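DITP/XTP pyrophosphatase (Staphylococcus aureus, PDB 4BNQ) probably hydrolyses non-canonical purine nucleoside triphosphates such as XTP, dITP and ITP to monophosphate and diphosphate, removing them from the nucleotide pool. Local coordinates at residues N97-L102 / D141-E146; K18-D23 / S176-A181; F36-T41 / S53-K58. One frame throughout, in Å; residues are numbered along the deposited sequence.

Contact 1: residues N97-L102 / D141-E146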
loop_
_atom_site.group_PDB
_atom_site.type_symbol
_atom_site.label_atom_id
_atom_site.label_comp_id
_atom_site.label_asym_id
_atom_site.label_seq_id
_atom_site.Cartn_x
_atom_site.Cartn_y
_atom_site.Cartn_z
ATOM N N ASN A 97 14.509 -8.085 -22.186
ATOM C CA ASN A 97 14.742 -7.666 -20.815
ATOM C C ASN A 97 14.591 -8.824 -19.837
ATOM O O ASN A 97 15.382 -8.964 -18.908
ATOM C CB ASN A 97 13.793 -6.521 -20.464
ATOM C CG ASN A 97 14.082 -5.273 -21.269
ATOM O OD1 ASN A 97 15.179 -5.134 -21.824
ATOM N ND2 ASN A 97 13.116 -4.353 -21.333
ATOM N N ILE A 98 13.581 -9.658 -20.065
ATOM C CA ILE A 98 13.332 -10.797 -19.187
ATOM C C ILE A 98 14.479 -11.793 -19.288
ATOM O O ILE A 98 14.972 -12.285 -18.271
ATOM C CB ILE A 98 11.991 -11.510 -19.521
ATOM C CG1 ILE A 98 10.809 -10.614 -19.147
ATOM C CG2 ILE A 98 11.910 -12.863 -18.838
ATOM C CD1 ILE A 98 9.444 -11.130 -19.654
ATOM N N GLU A 99 14.910 -12.083 -20.517
ATOM C CA GLU A 99 15.978 -13.066 -20.739
ATOM C C GLU A 99 17.270 -12.628 -20.088
ATOM O O GLU A 99 17.930 -13.418 -19.412
ATOM C CB GLU A 99 16.178 -13.349 -22.229
ATOM C CG GLU A 99 14.987 -14.053 -22.883
ATOM C CD GLU A 99 14.546 -15.298 -22.121
ATOM O OE1 GLU A 99 15.407 -15.994 -21.533
ATOM O OE2 GLU A 99 13.330 -15.602 -22.105
ATOM N N LYS A 100 17.605 -11.353 -20.247
ATOM C CA LYS A 100 18.781 -10.811 -19.571
ATOM C C LYS A 100 18.701 -10.961 -18.053
ATOM O O LYS A 100 19.603 -11.521 -17.432
ATOM C CB LYS A 100 18.995 -9.346 -19.917
ATOM C CG LYS A 100 20.245 -8.790 -19.264
ATOM C CD LYS A 100 20.473 -7.341 -19.677
ATOM C CE LYS A 100 21.670 -6.746 -18.963
ATOM N NZ LYS A 100 21.885 -5.354 -19.420
ATOM N N LEU A 101 17.617 -10.471 -17.463
ATOM C CA LEU A 101 17.434 -10.591 -16.022
ATOM C C LEU A 101 17.518 -12.043 -15.564
ATOM O O LEU A 101 18.199 -12.342 -14.595
ATOM C CB LEU A 101 16.109 -9.976 -15.596
ATOM C CG LEU A 101 15.876 -10.019 -14.087
ATOM C CD1 LEU A 101 17.052 -9.426 -13.356
ATOM C CD2 LEU A 101 14.643 -9.223 -13.771
ATOM N N LEU A 102 16.844 -12.950 -16.266
ATOM C CA LEU A 102 16.930 -14.361 -15.898
ATOM C C LEU A 102 18.370 -14.901 -15.965
ATOM O O LEU A 102 18.828 -15.564 -15.025
ATOM C CB LEU A 102 15.974 -15.211 -16.737
ATOM C CG LEU A 102 14.503 -15.041 -16.365
ATOM C CD1 LEU A 102 13.607 -15.863 -17.280
ATOM C CD2 LEU A 102 14.318 -15.460 -14.919
ATOM N N ASP A 141 11.663 -18.879 -11.868
ATOM C CA ASP A 141 12.699 -19.530 -12.664
ATOM C C ASP A 141 12.341 -19.543 -14.153
ATOM O O ASP A 141 12.979 -20.223 -14.945
ATOM C CB ASP A 141 12.947 -20.959 -12.166
ATOM C CG ASP A 141 11.728 -21.836 -12.295
ATOM O OD1 ASP A 141 10.666 -21.332 -12.704
ATOM O OD2 ASP A 141 11.813 -23.042 -11.983
ATOM N N GLY A 142 11.323 -18.784 -14.539
ATOM C CA GLY A 142 10.892 -18.798 -15.928
ATOM C C GLY A 142 9.635 -17.981 -16.113
ATOM O O GLY A 142 9.186 -17.314 -15.177
ATOM N N LYS A 143 9.062 -18.012 -17.311
ATOM C CA LYS A 143 7.897 -17.177 -17.588
ATOM C C LYS A 143 6.620 -17.972 -17.362
ATOM O O LYS A 143 6.449 -19.054 -17.934
ATOM C CB LYS A 143 7.966 -16.645 -19.022
ATOM C CG LYS A 143 9.268 -15.896 -19.326
ATOM C CD LYS A 143 9.293 -15.389 -20.735
ATOM C CE LYS A 143 8.148 -14.439 -20.975
ATOM N NZ LYS A 143 8.044 -14.086 -22.421
ATOM N N TYR A 144 5.733 -17.457 -16.513
ATOM C CA TYR A 144 4.463 -18.140 -16.242
ATOM C C TYR A 144 3.291 -17.199 -16.476
ATOM O O TYR A 144 3.286 -16.076 -15.966
ATOM C CB TYR A 144 4.400 -18.648 -14.793
ATOM C CG TYR A 144 5.466 -19.648 -14.379
ATOM C CD1 TYR A 144 6.767 -19.242 -14.105
ATOM C CD2 TYR A 144 5.163 -20.990 -14.223
ATOM C CE1 TYR A 144 7.746 -20.154 -13.714
ATOM C CE2 TYR A 144 6.136 -21.910 -13.829
ATOM C CZ TYR A 144 7.421 -21.483 -13.571
ATOM O OH TYR A 144 8.388 -22.390 -13.177
ATOM N N GLY A 145 2.283 -17.651 -17.216
ATOM C CA GLY A 145 1.152 -16.792 -17.553
ATOM C C GLY A 145 1.483 -15.924 -18.746
ATOM O O GLY A 145 2.630 -15.913 -19.204
ATOM N N GLU A 146 0.499 -15.192 -19.262
ATOM C CA GLU A 146 0.755 -14.340 -20.423
ATOM C C GLU A 146 -0.051 -13.039 -20.409
ATOM O O GLU A 146 -0.053 -12.320 -21.388
ATOM C CB GLU A 146 0.474 -15.110 -21.714
ATOM C CG GLU A 146 -0.997 -15.383 -21.910
ATOM C CD GLU A 146 -1.289 -16.239 -23.123
ATOM O OE1 GLU A 146 -0.801 -15.918 -24.230
ATOM O OE2 GLU A 146 -2.029 -17.230 -22.972
#
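Segment 97-102 of helix 94-104 is flanked by the irregular backbone of 141-146, with CA atoms 8.5 Å apart at Ile98 and Lys143 and 7.4 Å apart at Leu102 and Asp141, a spacing bridged by side chains without any hydrogen bond across. The principle illustrated is that the aliphatic part of a lysine can pack like a hydrophobic residue while its charge is settled further on. Ile98 and Lys143 cross at about a right angle. The longer branch of Ile98 brings CD1 to 3.8 Å from Lys143 CE, while its CG2 lies 4.1 Å from Lys143 CG and equally far from CD. The lysine bends once, at chi3 (60°), so that its outer methylene comes up against the tip of the isoleucine. Its ammonium group makes a salt bridge with Glu95, one turn before Glu99 in the same helix. Glu99 comes close as well, but OE2 remains 5.5 Å from Lys143 NZ, an electrostatic neighbour more than a partner; since the Glu95 and Glu99 carboxylates lie near each other, the lysine probably eases their repulsion. One turn on from Ile98, Leu102 reaches over with CD1 to touch the backbone, 4.2 Å from Gly142 CA. The loop has its own brace: Tyr144 OH bonds to the syn lone pair of Asp141 OD1 at 2.6 Å, the oxygen lying in the plane of the ring. Helix 94-104 also packs through Leu101 on Leu71 and Val73 of strand 64-73, and through Ile98 on Ile154, with Tyr151, a predicted substrate-binding residue, close by. The loop, which follows strand 126-139, is tied by the backbone of Tyr144, which bonds to that of Pro153 and, through its carbonyl O, to Thr163 OG1 in strand 162-163.

Contact 2: residues K18-D23 / S176-A181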
loop_
_atom_site.group_PDB
_atom_site.type_symbol
_atom_site.label_atom_id
_atom_site.label_comp_id
_atom_site.label_asym_id
_atom_site.label_seq_id
_atom_site.Cartn_x
_atom_site.Cartn_y
_atom_site.Cartn_z
ATOM N N LYS A 18 -6.939 1.691 -16.793
ATOM C CA LYS A 18 -8.361 1.605 -17.120
ATOM C C LYS A 18 -9.093 0.720 -16.111
ATOM O O LYS A 18 -10.199 1.054 -15.688
ATOM C CB LYS A 18 -8.589 1.136 -18.565
ATOM C CG LYS A 18 -8.343 2.248 -19.584
ATOM C CD LYS A 18 -8.530 1.784 -21.031
ATOM C CE LYS A 18 -7.539 0.701 -21.384
ATOM N NZ LYS A 18 -7.623 0.270 -22.816
ATOM N N VAL A 19 -8.455 -0.386 -15.720
ATOM C CA VAL A 19 -8.955 -1.248 -14.650
ATOM C C VAL A 19 -9.099 -0.494 -13.326
ATOM O O VAL A 19 -10.114 -0.607 -12.644
ATOM C CB VAL A 19 -8.020 -2.444 -14.422
ATOM C CG1 VAL A 19 -8.490 -3.274 -13.193
ATOM C CG2 VAL A 19 -7.944 -3.304 -15.687
ATOM N N ILE A 20 -8.088 0.302 -12.997
ATOM C CA ILE A 20 -7.998 1.012 -11.719
ATOM C C ILE A 20 -8.877 2.267 -11.636
ATOM O O ILE A 20 -9.224 2.705 -10.550
ATOM C CB ILE A 20 -6.517 1.381 -11.442
ATOM C CG1 ILE A 20 -5.737 0.144 -11.008
ATOM C CG2 ILE A 20 -6.373 2.419 -10.352
ATOM C CD1 ILE A 20 -4.237 0.332 -11.206
ATOM N N PHE A 21 -9.238 2.850 -12.778
ATOM C CA PHE A 21 -10.174 3.979 -12.800
ATOM C C PHE A 21 -11.412 3.622 -13.613
ATOM O O PHE A 21 -11.597 4.178 -14.695
ATOM C CB PHE A 21 -9.556 5.190 -13.499
ATOM C CG PHE A 21 -8.407 5.838 -12.765
ATOM C CD1 PHE A 21 -8.618 6.604 -11.626
ATOM C CD2 PHE A 21 -7.122 5.739 -13.257
ATOM C CE1 PHE A 21 -7.553 7.230 -10.977
ATOM C CE2 PHE A 21 -6.055 6.365 -12.611
ATOM C CZ PHE A 21 -6.270 7.112 -11.481
ATOM N N PRO A 22 -12.259 2.699 -13.116
ATOM C CA PRO A 22 -13.390 2.277 -13.956
ATOM C C PRO A 22 -14.432 3.377 -14.100
ATOM O O PRO A 22 -15.228 3.331 -15.032
ATOM C CB PRO A 22 -13.968 1.071 -13.202
ATOM C CG PRO A 22 -13.563 1.289 -11.767
ATOM C CD PRO A 22 -12.227 1.994 -11.818
ATOM N N ASP A 23 -14.418 4.353 -13.196
ATOM C CA ASP A 23 -15.367 5.457 -13.272
ATOM C C ASP A 23 -14.859 6.600 -14.149
ATOM O O ASP A 23 -15.543 7.609 -14.319
ATOM C CB ASP A 23 -15.714 5.982 -11.873
ATOM C CG ASP A 23 -16.597 5.017 -11.086
ATOM O OD1 ASP A 23 -17.327 4.217 -11.719
ATOM O OD2 ASP A 23 -16.558 5.053 -9.832
ATOM N N SER A 176 -1.291 -4.510 -7.399
ATOM C CA SER A 176 -0.049 -4.087 -8.029
ATOM C C SER A 176 0.522 -2.853 -7.343
ATOM O O SER A 176 -0.180 -2.139 -6.626
ATOM C CB SER A 176 -0.259 -3.793 -9.515
ATOM O OG SER A 176 -0.948 -2.553 -9.680
ATOM N N HIS A 177 1.809 -2.623 -7.577
ATOM C CA HIS A 177 2.509 -1.414 -7.164
ATOM C C HIS A 177 1.828 -0.146 -7.702
ATOM O O HIS A 177 1.813 0.900 -7.042
ATOM C CB HIS A 177 3.969 -1.488 -7.635
ATOM C CG HIS A 177 4.130 -1.780 -9.095
ATOM N ND1 HIS A 177 3.568 -2.909 -9.692
ATOM C CD2 HIS A 177 4.768 -1.127 -10.070
ATOM C CE1 HIS A 177 3.867 -2.903 -10.971
ATOM N NE2 HIS A 177 4.604 -1.846 -11.239
ATOM N N ARG A 178 1.268 -0.254 -8.898
ATOM C CA ARG A 178 0.573 0.858 -9.523
ATOM C C ARG A 178 -0.776 1.085 -8.828
ATOM O O ARG A 178 -1.184 2.216 -8.640
ATOM C CB ARG A 178 0.388 0.578 -11.012
ATOM C CG ARG A 178 -0.196 1.720 -11.834
ATOM C CD ARG A 178 0.363 1.718 -13.278
ATOM N NE ARG A 178 0.742 0.388 -13.704
ATOM C CZ ARG A 178 1.970 0.006 -14.029
ATOM N NH1 ARG A 178 2.988 0.864 -14.031
ATOM N NH2 ARG A 178 2.170 -1.259 -14.355
ATOM N N ARG A 179 -1.460 0.013 -8.439
ATOM C CA ARG A 179 -2.675 0.168 -7.645
ATOM C C ARG A 179 -2.356 0.896 -6.351
ATOM O O ARG A 179 -3.105 1.778 -5.932
ATOM C CB ARG A 179 -3.321 -1.181 -7.335
ATOM C CG ARG A 179 -4.445 -1.091 -6.311
ATOM C CD ARG A 179 -5.582 -0.210 -6.815
ATOM N NE ARG A 179 -6.539 0.117 -5.764
ATOM C CZ ARG A 179 -7.729 -0.453 -5.638
ATOM N NH1 ARG A 179 -8.108 -1.384 -6.504
ATOM N NH2 ARG A 179 -8.536 -0.094 -4.648
ATOM N N ASN A 180 -1.238 0.548 -5.725
ATOM C CA ASN A 180 -0.892 1.154 -4.439
ATOM C C ASN A 180 -0.560 2.634 -4.561
ATOM O O ASN A 180 -0.929 3.416 -3.697
ATOM C CB ASN A 180 0.269 0.415 -3.761
ATOM C CG ASN A 180 -0.165 -0.896 -3.159
ATOM O OD1 ASN A 180 -1.342 -1.092 -2.871
ATOM N ND2 ASN A 180 0.779 -1.811 -2.977
ATOM N N ALA A 181 0.143 3.010 -5.627
ATOM C CA ALA A 181 0.451 4.409 -5.875
ATOM C C ALA A 181 -0.813 5.204 -6.132
ATOM O O ALA A 181 -0.947 6.332 -5.670
ATOM C CB ALA A 181 1.367 4.538 -7.066
#
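The backbone N of Arg179, against which Ile20 packs, donates to Ser176 OG at 2.9 Å with an N-H...O angle of 160°. Ser176 is thus a classic N-cap: its hydroxyl takes up an amide hydrogen that the first turn of helix 177-191 cannot use internally, while its carbonyl O begins the regular helical bonding by accepting from Asn180 N. Ile20, at the end of helix 11-20, packs against this capped turn. Its CD1 lies 3.9 Å from both N and CA of Arg179, and thus rests on the backbone itself, and it is also 4.3 Å from Arg178 CG. Because CG1 stands anti to the carbonyl carbon (chi1 -75°), the longer arm of Ile20 is the one that extends across, and the same CG1 meets Arg179 CD at 4.2 Å. In the Ham1 fold, whose nucleotide site lies in a cleft between two lobes, this packing sets the C-terminal end of helix 11-20 against the start of helix 177-191, and His177 and Arg178 in that start are predicted to bind substrate. The two arginines part from here. Arg178 runs on past Ile20 and turns at chi3 (28°), well off a staggered value, and its guanidinium group forms salt bridges with Asp67 through NH1 and Asp16 through NH2, which probably hold the group in this rotation. Arg179 instead gives its NE to Asn183 OD1 and its NH1 to Gly173 O. Further along helix 177-191, Ile182 gives Ile20 another apolar neighbour.

Contact 3: residues F36-T41 / S53-K58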
loop_
_atom_site.group_PDB
_atom_site.type_symbol
_atom_site.label_atom_id
_atom_site.label_comp_id
_atom_site.label_asym_id
_atom_site.label_seq_id
_atom_site.Cartn_x
_atom_site.Cartn_y
_atom_site.Cartn_z
ATOM N N PHE A 36 4.494 11.495 -28.650
ATOM C CA PHE A 36 5.020 11.907 -27.360
ATOM C C PHE A 36 6.362 11.227 -27.117
ATOM O O PHE A 36 6.485 9.999 -27.223
ATOM C CB PHE A 36 4.059 11.464 -26.257
ATOM C CG PHE A 36 4.300 12.128 -24.934
ATOM C CD1 PHE A 36 4.250 13.509 -24.815
ATOM C CD2 PHE A 36 4.530 11.377 -23.804
ATOM C CE1 PHE A 36 4.456 14.115 -23.590
ATOM C CE2 PHE A 36 4.732 11.981 -22.577
ATOM C CZ PHE A 36 4.693 13.348 -22.471
ATOM N N ASP A 37 7.371 12.015 -26.783
ATOM C CA ASP A 37 8.707 11.465 -26.602
ATOM C C ASP A 37 9.499 12.394 -25.686
ATOM O O ASP A 37 10.125 13.344 -26.150
ATOM C CB ASP A 37 9.400 11.335 -27.966
ATOM C CG ASP A 37 10.780 10.710 -27.864
ATOM O OD1 ASP A 37 11.172 10.302 -26.747
ATOM O OD2 ASP A 37 11.469 10.595 -28.908
ATOM N N VAL A 38 9.444 12.133 -24.389
ATOM C CA VAL A 38 10.195 12.927 -23.428
ATOM C C VAL A 38 11.501 12.223 -23.072
ATOM O O VAL A 38 11.519 11.023 -22.775
ATOM C CB VAL A 38 9.386 13.183 -22.139
ATOM C CG1 VAL A 38 10.218 13.987 -21.149
ATOM C CG2 VAL A 38 8.089 13.903 -22.450
ATOM N N GLU A 39 12.598 12.967 -23.103
ATOM C CA GLU A 39 13.889 12.409 -22.707
ATOM C C GLU A 39 13.966 12.081 -21.198
ATOM O O GLU A 39 14.055 12.982 -20.358
ATOM C CB GLU A 39 14.999 13.376 -23.095
ATOM C CG GLU A 39 16.373 12.732 -23.164
ATOM C CD GLU A 39 16.534 11.747 -24.322
ATOM O OE1 GLU A 39 15.749 11.822 -25.298
ATOM O OE2 GLU A 39 17.458 10.897 -24.248
ATOM N N GLU A 40 13.934 10.796 -20.850
ATOM C CA GLU A 40 14.018 10.406 -19.438
ATOM C C GLU A 40 15.459 10.526 -18.931
ATOM O O GLU A 40 16.216 9.555 -18.921
ATOM C CB GLU A 40 13.421 9.002 -19.183
ATOM C CG GLU A 40 11.875 8.957 -19.236
ATOM C CD GLU A 40 11.278 7.547 -19.139
ATOM O OE1 GLU A 40 11.653 6.776 -18.216
ATOM O OE2 GLU A 40 10.411 7.215 -19.987
ATOM N N THR A 41 15.822 11.734 -18.506
ATOM C CA THR A 41 17.169 12.007 -18.024
ATOM C C THR A 41 17.261 11.996 -16.521
ATOM O O THR A 41 18.260 12.452 -15.966
ATOM C CB THR A 41 17.655 13.385 -18.456
ATOM O OG1 THR A 41 16.705 14.369 -18.018
ATOM C CG2 THR A 41 17.847 13.439 -19.978
ATOM N N SER A 53 5.079 14.091 -16.788
ATOM C CA SER A 53 3.816 14.767 -16.480
ATOM C C SER A 53 3.899 16.264 -16.752
ATOM O O SER A 53 2.974 16.848 -17.325
ATOM C CB SER A 53 3.375 14.522 -15.034
ATOM O OG SER A 53 4.342 15.028 -14.145
ATOM N N GLU A 54 5.004 16.889 -16.350
ATOM C CA GLU A 54 5.176 18.321 -16.588
ATOM C C GLU A 54 5.217 18.649 -18.078
ATOM O O GLU A 54 4.631 19.644 -18.524
ATOM C CB GLU A 54 6.391 18.864 -15.827
ATOM C CG GLU A 54 6.098 18.918 -14.342
ATOM C CD GLU A 54 7.183 19.576 -13.510
ATOM O OE1 GLU A 54 8.293 19.840 -14.037
ATOM O OE2 GLU A 54 6.927 19.801 -12.302
ATOM N N ALA A 55 5.858 17.787 -18.858
ATOM C CA ALA A 55 5.957 18.043 -20.293
ATOM C C ALA A 55 4.589 17.970 -20.978
ATOM O O ALA A 55 4.262 18.825 -21.807
ATOM C CB ALA A 55 6.958 17.094 -20.952
ATOM N N ALA A 56 3.781 16.970 -20.622
ATOM C CA ALA A 56 2.449 16.832 -21.215
ATOM C C ALA A 56 1.572 17.995 -20.786
ATOM O O ALA A 56 0.821 18.557 -21.586
ATOM C CB ALA A 56 1.813 15.528 -20.808
ATOM N N ALA A 57 1.686 18.360 -19.514
ATOM C CA ALA A 57 0.833 19.387 -18.932
ATOM C C ALA A 57 1.108 20.750 -19.556
ATOM O O ALA A 57 0.173 21.476 -19.890
ATOM C CB ALA A 57 1.019 19.437 -17.437
ATOM N N LYS A 58 2.384 21.094 -19.718
ATOM C CA LYS A 58 2.734 22.352 -20.372
ATOM C C LYS A 58 2.284 22.412 -21.835
ATOM O O LYS A 58 1.828 23.453 -22.308
ATOM C CB LYS A 58 4.242 22.625 -20.267
ATOM C CG LYS A 58 4.709 23.099 -18.884
ATOM C CD LYS A 58 6.239 23.244 -18.873
ATOM C CE LYS A 58 6.774 23.666 -17.505
ATOM N NZ LYS A 58 6.311 22.773 -16.402
#
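The ring of Phe36 meets Ala56 obliquely, with CE1 and CZ the ring atoms nearest its methyl group. Ala56 CB is 4.0 Å from Phe36 CZ and 4.1 Å from CE1, and the helix backbone is just as near, with Ala56 CA 4.1 Å from CE1. Setting CG anti to the backbone N (chi1 -165°) carries the ring over to the helix. Two residues on, Val38 also packs on the helix, with CG2, the branch beside the backbone N, touching Ala55 CB at 3.7 Å. The principle at work is that consecutive alanines give a helix a low surface on which an extended segment can lie close; here no polar bond crosses, and the fit is wholly apolar. Around it, Phe36 and Ala56 both touch Ala7, Ala56 packs on Val64 of strand 64-73, and Val38 touches the Lys52 side chain. Polar restraint comes from the backbone, where the carbonyl O of Phe36 accepts from ND2 of Asn9, a predicted substrate-binding residue. Beyond Val38 the chain passes through Glu39 and an inverse gamma turn centred on Glu40. Glu39 is predicted to bind magnesium together with Asp68, so the arrangement is that of a loop packed on helix 45-60 beside the predicted metal and nucleotide site of a Ham1 pyrophosphatase.

The chain closes contact 3 first, then contact 1, and both lie within the long loop closed by contact 2, which joins the N-terminal helix 11-20 to helix 177-191. The centres of contacts 1 and 3 are about 30 Å apart, on opposite sides of the chain's centre; contact 2 is about 24 Å from contact 1 and 22 Å from contact 3, and none touch. Contacts 1 and 3 share strand 64-73 of the antiparallel sheet, since helix 94-104 and helix 45-60 both pack on it. Together the three contacts hold or adjoin predicted substrate and magnesium residues, consistent with an active site assembled from distant parts of the chain.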